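Local coordinates for ARF-like GTPase (Chlamydomonas reinhardtii, PDB 4M9Q), which belongs to the ARF-like small GTPases of the P-loop NTPase class, here holding a magnesium ion and phosphoaminophosphonic acid-guanylate ester, at residues S40-V52 with R159-F173. Residues are numbered along the deposited sequence; the frame is centred on the assembly and turned at random. Where two conformers were deposited one is given.
Sequences STTLNEGKYKIEV and RDGLKWLVGTVDREF. With SO4 (sulfate ion), chain F.
Glu45 meets Arg159 and Lys163 from the end of a strand, one carboxylate oxygen going to each. Its CG stands anti to the backbone N (chi1 -177°) and the chain then bends at chi2, which carries the carboxylate over the helix. OE1 receives Arg159 NH1 at 2.9 Å from above the carboxylate plane, while the guanidinium holds this oxygen in its own plane; the two planes lie 59° apart, consistent with that approach from above. The same NH1 donates to Asn44 O at 2.7 Å, again within the guanidinium plane, so one nitrogen joins a backbone carbonyl to a carboxylate, and a water links Arg159 NH2 to Asn44 N. Lys163 runs at about a right angle to Glu45 and adds a weak salt bridge from NZ to OE2. The setting is a beta hairpin that corresponds to the interswitch of ARF-family GTPases, strands 40-45 and 48-52 joined by a type II' turn with Gly46 at positive phi, packed against the long C-terminal helix of the GTPase fold; strand 40-45 lies at the border of the sheet and runs roughly across the helix. Beneath the ion pairs Leu43 CD1 touches Leu162 CD2, and Val166 splits its branches: CG2 rests on Ile50 CD1, and CG1 lies 3.5 Å from Tyr48 CD1. Tyr48 and Val166 pass in opposite senses, and the ring runs on toward Asp170, its OH modelled 2.4 Å from Asp170 OD1, too short to be taken at face value, with the carboxylate turned 71° from the ring. Phe173 CE1 comes to Tyr48 CE2 at 3.9 Å in an oblique aromatic pair. Lys47 NZ makes a weak salt bridge with Asp170 OD1 (3.4 Å), while the Lys47 backbone N donates almost straight to O1 of a sulfate ion, probably from the crystallisation liquor.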
# COMPACT_ATOMS: atom_id res chain seq x y z
N SER A 40 -8.66 -6.88 6.11
CA SER A 40 -7.62 -7.86 5.82
C SER A 40 -8.21 -8.78 4.81
O SER A 40 -9.28 -9.30 5.04
CB SER A 40 -7.31 -8.63 7.11
OG SER A 40 -6.52 -9.78 6.94
N THR A 41 -7.53 -9.02 3.70
CA THR A 41 -7.98 -10.07 2.80
C THR A 41 -6.79 -10.73 2.09
O THR A 41 -5.66 -10.33 2.26
CB THR A 41 -8.99 -9.51 1.80
OG1 THR A 41 -8.45 -9.52 0.48
CG2 THR A 41 -9.29 -8.09 2.16
N THR A 42 -7.10 -11.74 1.29
CA THR A 42 -6.12 -12.53 0.61
C THR A 42 -6.40 -12.56 -0.87
O THR A 42 -7.54 -12.61 -1.28
CB THR A 42 -6.11 -13.94 1.17
OG1 THR A 42 -5.50 -13.92 2.47
CG2 THR A 42 -5.32 -14.87 0.24
N LEU A 43 -5.34 -12.44 -1.66
CA LEU A 43 -5.41 -12.38 -3.11
C LEU A 43 -4.50 -13.44 -3.68
O LEU A 43 -3.48 -13.75 -3.10
CB LEU A 43 -4.85 -11.03 -3.65
CG LEU A 43 -5.47 -9.72 -3.21
CD1 LEU A 43 -4.83 -8.58 -3.94
CD2 LEU A 43 -6.95 -9.71 -3.48
N ASN A 44 -4.79 -13.86 -4.90
CA ASN A 44 -3.88 -14.68 -5.69
C ASN A 44 -3.25 -13.86 -6.82
O ASN A 44 -3.93 -13.08 -7.45
CB ASN A 44 -4.63 -15.86 -6.23
CG ASN A 44 -5.05 -16.79 -5.15
OD1 ASN A 44 -4.37 -16.89 -4.13
ND2 ASN A 44 -6.16 -17.48 -5.33
N GLU A 45 -1.95 -13.94 -6.98
CA GLU A 45 -1.28 -13.26 -8.08
C GLU A 45 -0.06 -14.04 -8.44
O GLU A 45 0.86 -14.16 -7.64
CB GLU A 45 -0.85 -11.86 -7.70
CG GLU A 45 -0.19 -11.06 -8.83
CD GLU A 45 -1.01 -11.00 -10.12
OE1 GLU A 45 -2.13 -10.43 -10.11
OE2 GLU A 45 -0.51 -11.53 -11.15
N GLY A 46 -0.09 -14.60 -9.65
CA GLY A 46 0.82 -15.59 -10.06
C GLY A 46 0.88 -16.69 -9.03
O GLY A 46 -0.13 -17.28 -8.65
N LYS A 47 2.10 -16.88 -8.57
CA LYS A 47 2.58 -17.99 -7.78
C LYS A 47 2.48 -17.65 -6.29
O LYS A 47 2.89 -18.39 -5.46
CB LYS A 47 4.04 -18.12 -8.18
CG LYS A 47 4.87 -19.19 -7.56
CD LYS A 47 6.33 -18.75 -7.57
CE LYS A 47 6.81 -18.35 -8.96
NZ LYS A 47 8.27 -18.03 -8.99
N TYR A 48 1.87 -16.51 -5.97
CA TYR A 48 1.80 -16.03 -4.59
C TYR A 48 0.39 -15.87 -4.02
O TYR A 48 -0.54 -15.48 -4.69
CB TYR A 48 2.47 -14.67 -4.54
CG TYR A 48 3.94 -14.74 -4.72
CD1 TYR A 48 4.50 -14.61 -5.96
CD2 TYR A 48 4.76 -15.00 -3.66
CE1 TYR A 48 5.87 -14.72 -6.14
CE2 TYR A 48 6.12 -15.12 -3.82
CZ TYR A 48 6.66 -14.96 -5.07
OH TYR A 48 8.00 -15.09 -5.27
N LYS A 49 0.28 -16.22 -2.75
CA LYS A 49 -0.89 -15.91 -1.95
C LYS A 49 -0.51 -14.58 -1.31
O LYS A 49 0.56 -14.49 -0.73
CB LYS A 49 -1.11 -17.01 -0.90
CG LYS A 49 -2.54 -17.13 -0.41
CD LYS A 49 -2.74 -18.28 0.60
CE LYS A 49 -3.96 -18.03 1.50
NZ LYS A 49 -4.19 -19.02 2.59
N ILE A 50 -1.33 -13.55 -1.45
CA ILE A 50 -1.00 -12.21 -0.95
C ILE A 50 -2.00 -11.82 0.12
O ILE A 50 -3.19 -11.71 -0.15
CB ILE A 50 -1.00 -11.18 -2.10
CG1 ILE A 50 0.07 -11.58 -3.14
CG2 ILE A 50 -0.64 -9.83 -1.59
CD1 ILE A 50 -0.29 -11.23 -4.53
N GLU A 51 -1.50 -11.65 1.34
CA GLU A 51 -2.24 -11.10 2.44
C GLU A 51 -2.15 -9.57 2.39
O GLU A 51 -1.04 -9.01 2.46
CB GLU A 51 -1.63 -11.61 3.71
CG GLU A 51 -2.54 -11.50 4.93
CD GLU A 51 -1.92 -12.16 6.18
OE1 GLU A 51 -0.68 -12.06 6.46
OE2 GLU A 51 -2.69 -12.82 6.92
N VAL A 52 -3.31 -8.91 2.26
CA VAL A 52 -3.36 -7.46 2.22
C VAL A 52 -4.00 -6.85 3.46
O VAL A 52 -5.11 -7.14 3.79
CB VAL A 52 -4.14 -6.97 1.01
CG1 VAL A 52 -3.95 -5.48 0.84
CG2 VAL A 52 -3.68 -7.70 -0.23
N ARG A 159 -4.51 -4.31 -11.03
CA ARG A 159 -3.71 -5.55 -11.16
C ARG A 159 -2.35 -5.28 -11.78
O ARG A 159 -1.36 -5.88 -11.36
CB ARG A 159 -4.45 -6.64 -11.97
CG ARG A 159 -5.56 -7.39 -11.21
CD ARG A 159 -4.93 -8.43 -10.29
NE ARG A 159 -5.87 -8.95 -9.29
CZ ARG A 159 -5.67 -10.03 -8.53
NH1 ARG A 159 -4.56 -10.74 -8.63
NH2 ARG A 159 -6.61 -10.40 -7.66
N ASP A 160 -2.27 -4.40 -12.77
CA ASP A 160 -0.97 -4.04 -13.34
C ASP A 160 -0.02 -3.60 -12.23
O ASP A 160 1.11 -4.08 -12.13
CB ASP A 160 -1.09 -2.95 -14.36
CG ASP A 160 -1.82 -3.40 -15.63
OD1 ASP A 160 -2.05 -4.64 -15.83
OD2 ASP A 160 -2.19 -2.50 -16.44
N GLY A 161 -0.50 -2.75 -11.36
CA GLY A 161 0.32 -2.28 -10.24
C GLY A 161 0.66 -3.43 -9.32
O GLY A 161 1.81 -3.62 -8.98
N LEU A 162 -0.33 -4.25 -8.98
CA LEU A 162 -0.08 -5.43 -8.15
C LEU A 162 0.95 -6.37 -8.77
O LEU A 162 1.84 -6.84 -8.08
CB LEU A 162 -1.38 -6.17 -7.83
CG LEU A 162 -1.28 -7.28 -6.81
CD1 LEU A 162 -0.75 -6.75 -5.50
CD2 LEU A 162 -2.64 -7.91 -6.59
N LYS A 163 0.85 -6.59 -10.08
CA LYS A 163 1.78 -7.52 -10.76
C LYS A 163 3.21 -6.98 -10.76
O LYS A 163 4.15 -7.74 -10.65
CB LYS A 163 1.37 -7.74 -12.22
CG LYS A 163 0.35 -8.83 -12.44
CD LYS A 163 -0.25 -8.84 -13.86
CE LYS A 163 -1.04 -10.13 -14.09
NZ LYS A 163 -0.14 -11.35 -14.28
N TRP A 164 3.36 -5.67 -10.93
CA TRP A 164 4.69 -5.07 -10.82
C TRP A 164 5.22 -5.29 -9.40
O TRP A 164 6.39 -5.60 -9.23
CB TRP A 164 4.64 -3.60 -11.13
CG TRP A 164 5.96 -2.96 -10.85
CD1 TRP A 164 7.09 -2.90 -11.69
CD2 TRP A 164 6.39 -2.34 -9.62
NE1 TRP A 164 8.12 -2.27 -11.07
CE2 TRP A 164 7.77 -1.92 -9.82
CE3 TRP A 164 5.79 -2.06 -8.45
CZ2 TRP A 164 8.47 -1.27 -8.86
CZ3 TRP A 164 6.52 -1.42 -7.47
CH2 TRP A 164 7.84 -1.05 -7.67
N LEU A 165 4.38 -5.11 -8.38
CA LEU A 165 4.84 -5.24 -7.00
C LEU A 165 5.27 -6.68 -6.75
O LEU A 165 6.37 -6.93 -6.23
CB LEU A 165 3.73 -4.95 -5.99
CG LEU A 165 3.94 -4.02 -4.81
CD1 LEU A 165 2.99 -4.40 -3.69
CD2 LEU A 165 5.35 -3.94 -4.37
N VAL A 166 4.39 -7.60 -7.13
CA VAL A 166 4.62 -9.00 -6.81
C VAL A 166 5.86 -9.48 -7.54
O VAL A 166 6.67 -10.20 -6.98
CB VAL A 166 3.37 -9.87 -7.09
CG1 VAL A 166 3.76 -11.33 -6.98
CG2 VAL A 166 2.26 -9.49 -6.09
N GLY A 167 6.02 -9.05 -8.77
CA GLY A 167 7.21 -9.38 -9.55
C GLY A 167 8.47 -8.82 -8.93
O GLY A 167 9.52 -9.44 -8.98
N THR A 168 8.38 -7.64 -8.34
CA THR A 168 9.55 -7.09 -7.68
C THR A 168 9.85 -7.88 -6.46
O THR A 168 11.01 -8.23 -6.24
CB THR A 168 9.34 -5.62 -7.34
OG1 THR A 168 9.06 -4.92 -8.55
CG2 THR A 168 10.51 -5.02 -6.76
N VAL A 169 8.83 -8.20 -5.65
CA VAL A 169 9.06 -9.05 -4.46
C VAL A 169 9.61 -10.42 -4.92
O VAL A 169 10.58 -10.88 -4.40
CB VAL A 169 7.81 -9.22 -3.62
CG1 VAL A 169 8.02 -10.23 -2.46
CG2 VAL A 169 7.38 -7.84 -3.11
N ASP A 170 9.02 -10.99 -5.97
CA ASP A 170 9.44 -12.29 -6.43
C ASP A 170 10.92 -12.33 -6.79
O ASP A 170 11.59 -13.24 -6.41
CB ASP A 170 8.64 -12.71 -7.65
CG ASP A 170 9.10 -14.06 -8.19
OD1 ASP A 170 9.01 -15.05 -7.44
OD2 ASP A 170 9.56 -14.11 -9.33
N ARG A 171 11.36 -11.33 -7.54
CA ARG A 171 12.75 -11.17 -7.92
C ARG A 171 13.73 -11.15 -6.72
O ARG A 171 14.85 -11.59 -6.87
CB ARG A 171 12.89 -9.88 -8.76
CG ARG A 171 12.77 -10.05 -10.29
CD ARG A 171 11.54 -10.84 -10.76
NE ARG A 171 10.62 -10.08 -11.62
CZ ARG A 171 10.71 -8.77 -11.87
NH1 ARG A 171 11.68 -8.04 -11.34
NH2 ARG A 171 9.81 -8.17 -12.65
N GLU A 172 13.30 -10.67 -5.54
CA GLU A 172 14.17 -10.61 -4.31
C GLU A 172 13.72 -11.56 -3.22
O GLU A 172 14.19 -11.47 -2.08
CB GLU A 172 14.21 -9.20 -3.71
CG GLU A 172 14.50 -8.06 -4.71
CD GLU A 172 15.92 -8.05 -5.30
OE1 GLU A 172 16.10 -7.40 -6.37
OE2 GLU A 172 16.86 -8.66 -4.71
N PHE A 173 12.80 -12.46 -3.53
CA PHE A 173 12.11 -13.18 -2.46
C PHE A 173 13.07 -13.96 -1.58
O PHE A 173 12.84 -14.10 -0.37
CB PHE A 173 11.08 -14.13 -3.03
CG PHE A 173 10.16 -14.71 -2.00
CD1 PHE A 173 9.05 -14.01 -1.57
CD2 PHE A 173 10.40 -15.99 -1.47
CE1 PHE A 173 8.21 -14.55 -0.63
CE2 PHE A 173 9.53 -16.55 -0.54
CZ PHE A 173 8.43 -15.83 -0.13
S SO4 F . 5.17 -14.67 -10.36
O1 SO4 F . 4.16 -15.00 -9.34
O2 SO4 F . 4.58 -14.94 -11.70
O3 SO4 F . 5.61 -13.24 -10.21
O4 SO4 F . 6.36 -15.54 -10.18
O HOH W 1 -7.13 -13.10 -6.39